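Local coordinates for uncharacterized protein (Ruminococcus gnavus, PDB 4QAN), which is of unknown function but has a cystatin-like fold, belongs as a divergent member to the NTF2-like superfamily, and probably binds a metal ion, at residues Y155-Q163 with I170-L178; T319-G327 with T338-W349. One frame throughout, in Å; residues are numbered along the deposited sequence.

Contact 1: Y155-Q163 with I170-L178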
# COMPACT_ATOMS: atom_id res chain seq x y z
N TYR A 155 25.17 12.98 -9.27
CA TYR A 155 24.47 11.68 -9.36
C TYR A 155 23.47 11.66 -10.52
O TYR A 155 22.97 12.71 -10.94
CB TYR A 155 23.74 11.36 -8.05
CG TYR A 155 24.59 11.48 -6.80
CD1 TYR A 155 24.66 12.68 -6.11
CD2 TYR A 155 25.31 10.39 -6.32
CE1 TYR A 155 25.44 12.80 -4.97
CE2 TYR A 155 26.09 10.51 -5.18
CZ TYR A 155 26.15 11.71 -4.51
OH TYR A 155 26.91 11.83 -3.37
N ARG A 156 23.19 10.47 -11.04
CA ARG A 156 22.12 10.29 -12.01
C ARG A 156 20.97 9.56 -11.33
O ARG A 156 21.18 8.61 -10.58
CB ARG A 156 22.59 9.50 -13.25
CG ARG A 156 21.45 9.15 -14.22
CD ARG A 156 21.92 8.63 -15.58
NE ARG A 156 22.79 7.46 -15.48
CZ ARG A 156 22.38 6.22 -15.19
NH1 ARG A 156 21.10 5.95 -14.94
NH2 ARG A 156 23.27 5.24 -15.12
N LEU A 157 19.74 10.02 -11.58
CA LEU A 157 18.56 9.33 -11.07
C LEU A 157 17.69 8.93 -12.25
O LEU A 157 17.78 9.53 -13.32
CB LEU A 157 17.76 10.23 -10.13
CG LEU A 157 18.55 11.04 -9.10
CD1 LEU A 157 17.71 12.19 -8.55
CD2 LEU A 157 19.04 10.15 -7.97
N GLY A 158 16.85 7.92 -12.06
CA GLY A 158 15.90 7.51 -13.08
C GLY A 158 14.50 7.53 -12.53
O GLY A 158 14.17 6.74 -11.66
N PHE A 159 13.66 8.45 -13.02
CA PHE A 159 12.24 8.46 -12.66
C PHE A 159 11.39 7.96 -13.83
O PHE A 159 11.65 8.29 -15.00
CB PHE A 159 11.75 9.86 -12.26
CG PHE A 159 12.38 10.44 -11.01
CD1 PHE A 159 13.24 9.70 -10.20
CD2 PHE A 159 12.07 11.74 -10.63
CE1 PHE A 159 13.80 10.26 -9.06
CE2 PHE A 159 12.63 12.31 -9.49
CZ PHE A 159 13.49 11.56 -8.70
N THR A 160 10.35 7.19 -13.49
CA THR A 160 9.29 6.86 -14.44
C THR A 160 8.09 7.78 -14.19
O THR A 160 7.40 7.68 -13.18
CB THR A 160 8.85 5.39 -14.30
OG1 THR A 160 9.99 4.53 -14.42
CG2 THR A 160 7.83 5.04 -15.37
N ALA A 161 7.88 8.70 -15.13
CA ALA A 161 6.77 9.64 -15.09
C ALA A 161 5.63 9.12 -15.93
O ALA A 161 5.86 8.52 -16.98
CB ALA A 161 7.22 10.99 -15.62
N VAL A 162 4.41 9.36 -15.48
CA VAL A 162 3.23 8.82 -16.16
C VAL A 162 2.19 9.91 -16.40
O VAL A 162 2.08 10.83 -15.60
CB VAL A 162 2.66 7.60 -15.40
CG1 VAL A 162 2.07 8.00 -14.05
CG2 VAL A 162 1.62 6.88 -16.25
N GLN A 163 1.49 9.82 -17.53
CA GLN A 163 0.40 10.75 -17.83
C GLN A 163 -0.95 10.03 -17.86
O GLN A 163 -1.10 8.97 -18.50
CB GLN A 163 0.63 11.44 -19.18
CG GLN A 163 -0.25 12.67 -19.37
CD GLN A 163 -0.27 13.17 -20.80
OE1 GLN A 163 -0.48 12.40 -21.74
NE2 GLN A 163 -0.06 14.47 -20.99
N ILE A 170 4.69 11.23 -11.05
CA ILE A 170 5.77 10.27 -10.98
C ILE A 170 5.21 8.92 -10.58
O ILE A 170 4.65 8.79 -9.50
CB ILE A 170 6.81 10.67 -9.93
CG1 ILE A 170 7.40 12.05 -10.27
CG2 ILE A 170 7.89 9.60 -9.81
CD1 ILE A 170 7.93 12.18 -11.68
N HIS A 171 5.35 7.92 -11.45
CA HIS A 171 4.98 6.54 -11.11
C HIS A 171 6.04 5.88 -10.24
O HIS A 171 5.72 5.06 -9.37
CB HIS A 171 4.80 5.69 -12.37
CG HIS A 171 4.54 4.25 -12.07
ND1 HIS A 171 3.39 3.82 -11.45
CD2 HIS A 171 5.31 3.15 -12.26
CE1 HIS A 171 3.45 2.51 -11.28
NE2 HIS A 171 4.60 2.08 -11.76
N SER A 172 7.30 6.18 -10.52
CA SER A 172 8.39 5.63 -9.73
C SER A 172 9.58 6.56 -9.68
O SER A 172 9.87 7.24 -10.66
CB SER A 172 8.83 4.28 -10.30
OG SER A 172 9.74 3.62 -9.43
N LEU A 173 10.23 6.60 -8.53
CA LEU A 173 11.44 7.41 -8.30
C LEU A 173 12.69 6.63 -8.69
O LEU A 173 13.81 7.11 -8.51
CB LEU A 173 11.54 7.82 -6.83
CG LEU A 173 10.75 9.07 -6.43
CD1 LEU A 173 9.25 8.78 -6.30
CD2 LEU A 173 11.31 9.60 -5.12
N LYS A 174 12.47 5.39 -9.15
CA LYS A 174 13.50 4.53 -9.67
C LYS A 174 13.01 3.90 -10.98
O LYS A 174 11.81 3.69 -11.18
CB LYS A 174 13.84 3.46 -8.65
CG LYS A 174 14.32 4.06 -7.34
CD LYS A 174 15.01 3.04 -6.45
CE LYS A 174 14.03 2.08 -5.81
NZ LYS A 174 14.73 0.88 -5.30
N GLU A 175 13.95 3.62 -11.87
CA GLU A 175 13.68 3.12 -13.22
C GLU A 175 12.67 1.97 -13.21
O GLU A 175 12.69 1.15 -12.32
CB GLU A 175 15.00 2.61 -13.80
CG GLU A 175 15.11 2.67 -15.31
CD GLU A 175 16.51 2.33 -15.75
OE1 GLU A 175 16.97 1.20 -15.44
OE2 GLU A 175 17.17 3.18 -16.39
N GLY A 176 11.81 1.93 -14.22
CA GLY A 176 10.84 0.85 -14.37
C GLY A 176 9.58 1.06 -13.56
O GLY A 176 9.18 2.19 -13.27
N LEU A 177 8.94 -0.05 -13.18
CA LEU A 177 7.72 -0.03 -12.41
C LEU A 177 8.03 0.10 -10.93
O LEU A 177 9.04 -0.45 -10.45
CB LEU A 177 6.91 -1.31 -12.63
CG LEU A 177 6.28 -1.58 -14.00
CD1 LEU A 177 5.44 -2.85 -13.93
CD2 LEU A 177 5.43 -0.41 -14.49
N LEU A 178 7.14 0.78 -10.23
CA LEU A 178 7.19 0.89 -8.77
C LEU A 178 7.45 -0.45 -8.06
O LEU A 178 8.15 -0.49 -7.05
CB LEU A 178 5.88 1.48 -8.25
CG LEU A 178 5.76 1.74 -6.75
CD1 LEU A 178 6.81 2.73 -6.27
CD2 LEU A 178 4.35 2.22 -6.40
O HOH W 1 16.13 7.13 -9.65
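T160 sits in the hollow of a chain reversal, where I170-L178 leaves its short pairing with Y155-Q163 and curls back past it. Its OG1 enters that curl and donates to G176 O at 2.7 Å, meeting the carbonyl in its plane on a lone pair; chi1 of -54° puts OG1 beside the backbone N, on the side of the turn. The carbonyl of T160 is gripped twice: H171 N lies nearly in line with C=O at 2.7 Å, though its N-H is bent to 132°, and S172 N comes in on a lone pair at 3.1 Å. T160 N returns a bond to S172 O, bent to 145° at the hydrogen. One residue before T160, the F159 ring leans over the turn, L173 CG lying 4.2 Å above one face toward the rim, while V31 and M34 of helix 27-39 also pack against this ring. On the far side of T160, I170 CD1 lies between A161 CB, 4.2 Å away, and F159 CD2, 4.3 Å away. V162 lays CG1 against H171 CB at 4.0 Å. Just before F159, a water accepts from G158 N and donates to L173 O. Inside the turn, S172 OG donates to K174 O and is also bonded to Q101 of helix 87-108. With H171 and S172 both facing T160, the arrangement is a classic beta bulge at the end of the antiparallel hairpin formed by strands 153-164 and 167-172.

Contact 2: T319-G327 with T338-W349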
# COMPACT_ATOMS: atom_id res chain seq x y z
N THR A 319 -1.05 -11.20 28.32
CA THR A 319 -0.82 -10.27 29.44
C THR A 319 -2.12 -9.53 29.73
O THR A 319 -3.14 -9.75 29.05
CB THR A 319 0.27 -9.23 29.11
OG1 THR A 319 -0.23 -8.27 28.15
CG2 THR A 319 1.51 -9.90 28.55
N GLU A 320 -2.11 -8.63 30.71
CA GLU A 320 -3.33 -7.90 31.04
C GLU A 320 -3.74 -6.98 29.88
O GLU A 320 -4.92 -6.61 29.77
CB GLU A 320 -3.20 -7.13 32.36
CG GLU A 320 -4.50 -7.08 33.16
CD GLU A 320 -4.70 -8.29 34.05
OE1 GLU A 320 -4.28 -9.41 33.67
OE2 GLU A 320 -5.27 -8.13 35.15
N THR A 321 -2.80 -6.66 28.99
CA THR A 321 -3.08 -5.76 27.87
C THR A 321 -3.00 -6.37 26.45
O THR A 321 -3.46 -5.74 25.48
CB THR A 321 -2.18 -4.52 27.94
OG1 THR A 321 -0.81 -4.91 27.88
CG2 THR A 321 -2.44 -3.74 29.24
N VAL A 322 -2.43 -7.57 26.32
CA VAL A 322 -2.36 -8.23 25.02
C VAL A 322 -2.93 -9.65 25.08
O VAL A 322 -2.51 -10.46 25.91
CB VAL A 322 -0.94 -8.17 24.43
CG1 VAL A 322 -0.79 -9.08 23.22
CG2 VAL A 322 -0.65 -6.74 24.00
N LYS A 323 -3.89 -9.93 24.21
CA LYS A 323 -4.59 -11.20 24.21
C LYS A 323 -4.77 -11.79 22.82
O LYS A 323 -5.04 -11.08 21.85
CB LYS A 323 -5.94 -11.04 24.89
CG LYS A 323 -5.81 -10.59 26.33
CD LYS A 323 -7.10 -10.69 27.11
CE LYS A 323 -6.88 -10.27 28.56
NZ LYS A 323 -6.05 -11.24 29.34
N GLN A 324 -4.63 -13.11 22.72
CA GLN A 324 -4.82 -13.81 21.46
C GLN A 324 -6.20 -14.46 21.38
O GLN A 324 -6.69 -15.06 22.35
CB GLN A 324 -3.74 -14.87 21.27
CG GLN A 324 -2.40 -14.29 20.90
CD GLN A 324 -1.33 -15.36 20.81
OE1 GLN A 324 -1.40 -16.27 19.99
NE2 GLN A 324 -0.32 -15.25 21.66
N TYR A 325 -6.80 -14.34 20.21
CA TYR A 325 -8.14 -14.82 19.98
C TYR A 325 -8.16 -15.53 18.63
O TYR A 325 -7.43 -15.14 17.72
CB TYR A 325 -9.13 -13.63 20.00
CG TYR A 325 -9.55 -13.22 21.39
CD1 TYR A 325 -8.76 -12.36 22.17
CD2 TYR A 325 -10.74 -13.71 21.95
CE1 TYR A 325 -9.14 -12.01 23.45
CE2 TYR A 325 -11.12 -13.35 23.23
CZ TYR A 325 -10.32 -12.50 23.98
OH TYR A 325 -10.73 -12.16 25.25
N ALA A 326 -9.01 -16.55 18.51
CA ALA A 326 -9.26 -17.23 17.25
C ALA A 326 -10.59 -16.81 16.67
O ALA A 326 -11.57 -16.69 17.38
CB ALA A 326 -9.24 -18.74 17.45
N GLY A 327 -10.61 -16.55 15.37
CA GLY A 327 -11.84 -16.27 14.64
C GLY A 327 -12.28 -17.55 13.94
O GLY A 327 -11.46 -18.21 13.29
N THR A 338 -8.97 -18.20 11.69
CA THR A 338 -7.82 -17.31 11.72
C THR A 338 -7.48 -16.91 13.14
O THR A 338 -8.26 -17.13 14.05
CB THR A 338 -8.09 -16.02 10.95
OG1 THR A 338 -8.99 -15.19 11.73
CG2 THR A 338 -8.68 -16.34 9.58
N GLY A 339 -6.32 -16.27 13.29
CA GLY A 339 -5.84 -15.80 14.57
C GLY A 339 -5.71 -14.29 14.66
O GLY A 339 -5.38 -13.63 13.67
N TYR A 340 -5.98 -13.77 15.85
CA TYR A 340 -5.83 -12.34 16.15
C TYR A 340 -5.00 -12.17 17.40
O TYR A 340 -5.00 -13.02 18.29
CB TYR A 340 -7.19 -11.70 16.41
CG TYR A 340 -8.10 -11.61 15.22
CD1 TYR A 340 -8.90 -12.69 14.85
CD2 TYR A 340 -8.18 -10.45 14.48
CE1 TYR A 340 -9.74 -12.61 13.77
CE2 TYR A 340 -9.01 -10.36 13.39
CZ TYR A 340 -9.81 -11.45 13.05
OH TYR A 340 -10.63 -11.35 11.97
N THR A 341 -4.27 -11.06 17.45
CA THR A 341 -3.62 -10.63 18.68
C THR A 341 -4.18 -9.25 18.91
O THR A 341 -4.12 -8.41 18.01
CB THR A 341 -2.07 -10.59 18.56
OG1 THR A 341 -1.57 -11.90 18.29
CG2 THR A 341 -1.45 -10.09 19.85
N LEU A 342 -4.77 -9.03 20.08
CA LEU A 342 -5.46 -7.77 20.39
C LEU A 342 -4.79 -7.06 21.55
O LEU A 342 -4.27 -7.72 22.47
CB LEU A 342 -6.91 -8.06 20.74
CG LEU A 342 -7.65 -8.74 19.58
CD1 LEU A 342 -8.53 -9.86 20.10
CD2 LEU A 342 -8.45 -7.72 18.79
N CYS A 343 -4.82 -5.72 21.50
CA CYS A 343 -4.21 -4.88 22.53
C CYS A 343 -5.22 -3.87 23.10
O CYS A 343 -6.02 -3.27 22.37
CB CYS A 343 -2.96 -4.16 22.02
SG CYS A 343 -3.27 -3.09 20.59
N ARG A 344 -5.13 -3.70 24.42
CA ARG A 344 -6.02 -2.87 25.20
C ARG A 344 -5.45 -1.47 25.26
O ARG A 344 -4.39 -1.28 25.80
CB ARG A 344 -6.12 -3.45 26.62
CG ARG A 344 -7.10 -2.80 27.61
CD ARG A 344 -7.08 -3.62 28.90
NE ARG A 344 -7.78 -3.01 30.03
CZ ARG A 344 -9.09 -3.04 30.25
NH1 ARG A 344 -9.92 -3.63 29.39
NH2 ARG A 344 -9.60 -2.46 31.33
N GLN A 345 -6.16 -0.52 24.67
CA GLN A 345 -5.82 0.89 24.79
C GLN A 345 -6.65 1.47 25.93
O GLN A 345 -7.29 0.72 26.68
CB GLN A 345 -6.14 1.62 23.49
CG GLN A 345 -5.62 0.92 22.24
CD GLN A 345 -4.10 0.87 22.15
OE1 GLN A 345 -3.54 0.06 21.41
NE2 GLN A 345 -3.42 1.75 22.88
N GLU A 346 -6.63 2.79 26.08
CA GLU A 346 -7.39 3.45 27.14
C GLU A 346 -8.90 3.27 26.98
O GLU A 346 -9.58 2.88 27.93
CB GLU A 346 -7.07 4.95 27.21
CG GLU A 346 -6.14 5.33 28.35
CD GLU A 346 -6.36 6.76 28.82
OE1 GLU A 346 -7.52 7.13 29.09
OE2 GLU A 346 -5.36 7.51 28.92
N ASP A 347 -9.40 3.56 25.78
CA ASP A 347 -10.84 3.47 25.49
C ASP A 347 -11.30 2.01 25.48
O ASP A 347 -12.36 1.67 26.00
CB ASP A 347 -11.19 4.10 24.14
CG ASP A 347 -10.31 5.28 23.78
OD1 ASP A 347 -10.61 6.40 24.24
OD2 ASP A 347 -9.32 5.07 23.05
N GLY A 348 -10.49 1.16 24.86
CA GLY A 348 -10.85 -0.23 24.67
C GLY A 348 -9.85 -0.96 23.79
O GLY A 348 -8.68 -0.56 23.71
N TRP A 349 -10.32 -2.00 23.12
CA TRP A 349 -9.46 -2.94 22.42
C TRP A 349 -9.32 -2.68 20.93
O TRP A 349 -10.28 -2.27 20.27
CB TRP A 349 -9.97 -4.36 22.61
CG TRP A 349 -9.93 -4.74 24.01
CD1 TRP A 349 -10.85 -4.41 24.95
CD2 TRP A 349 -8.92 -5.50 24.66
NE1 TRP A 349 -10.48 -4.93 26.16
CE2 TRP A 349 -9.29 -5.60 26.01
CE3 TRP A 349 -7.73 -6.11 24.23
CZ2 TRP A 349 -8.52 -6.29 26.95
CZ3 TRP A 349 -6.97 -6.80 25.15
CH2 TRP A 349 -7.37 -6.89 26.50
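V322-G327 and T338-R344 run antiparallel, their axes 4.6 Å apart at closest approach and 151° between their directions, with paired bonds at K323-L342, Y325-Y340 and G327-T338 and a further one from R344 N to T321 O. On the face of Y325 and L342, the leucine's CD1 makes a tight contact with the tyrosine ring, 3.3 Å from CD1 of Y325, the two side chains crossing at about a right angle. Y340 turns its ring edge to Y325 O and G327 N, and its OH bonds to Y329. After the turn at Q345-G348, W349 comes back against the strand end: R344 CB rests 3.5 Å above one ring face near the rim, and the aliphatic part of K323 crosses obliquely at the CH2 corner, CD 3.9 Å from CH2 of W349. On the opposite face of the sheet, V322 CG1 meets T341 CG2 at 3.6 Å. Q324 runs alongside T341 in the same direction, CG of Q324 3.6 Å from OG1 of T341. Both polar ends are held by the segment leading to S360: Q324 OE1 accepts from A358 N, and T341 OG1 bonds to S355 O. S360, a magnesium-binding residue whose metal is not bound to this chain here, has its side chain about 9 Å from that of Q324. The pairing is an antiparallel beta hairpin within the curved sheet of a cystatin-like domain.

Following the chain from the N terminus, contact 1 comes first: strand 153-164 turns back into 167-172, and 155-163 with 170-178 closes a loop of six residues. The chain then runs through helices 221-234, 237-242, 254-275 and 287-296 before strand 305-314 and the hairpin of contact 2, where 319-327 with 338-349 closes a loop of ten. The two are in series, neither nesting nor crossing. The centres of contact 1 and contact 2 are about 41 Å apart, on opposite sides of the chain's centre. Between contact 1 and contact 2 the nearest atoms are about 27 Å apart. Contact 1 joins edge strand 167-172 to 153-164 in the antiparallel sheet, contact 2 the middle of the separate mixed sheet that includes 305-314.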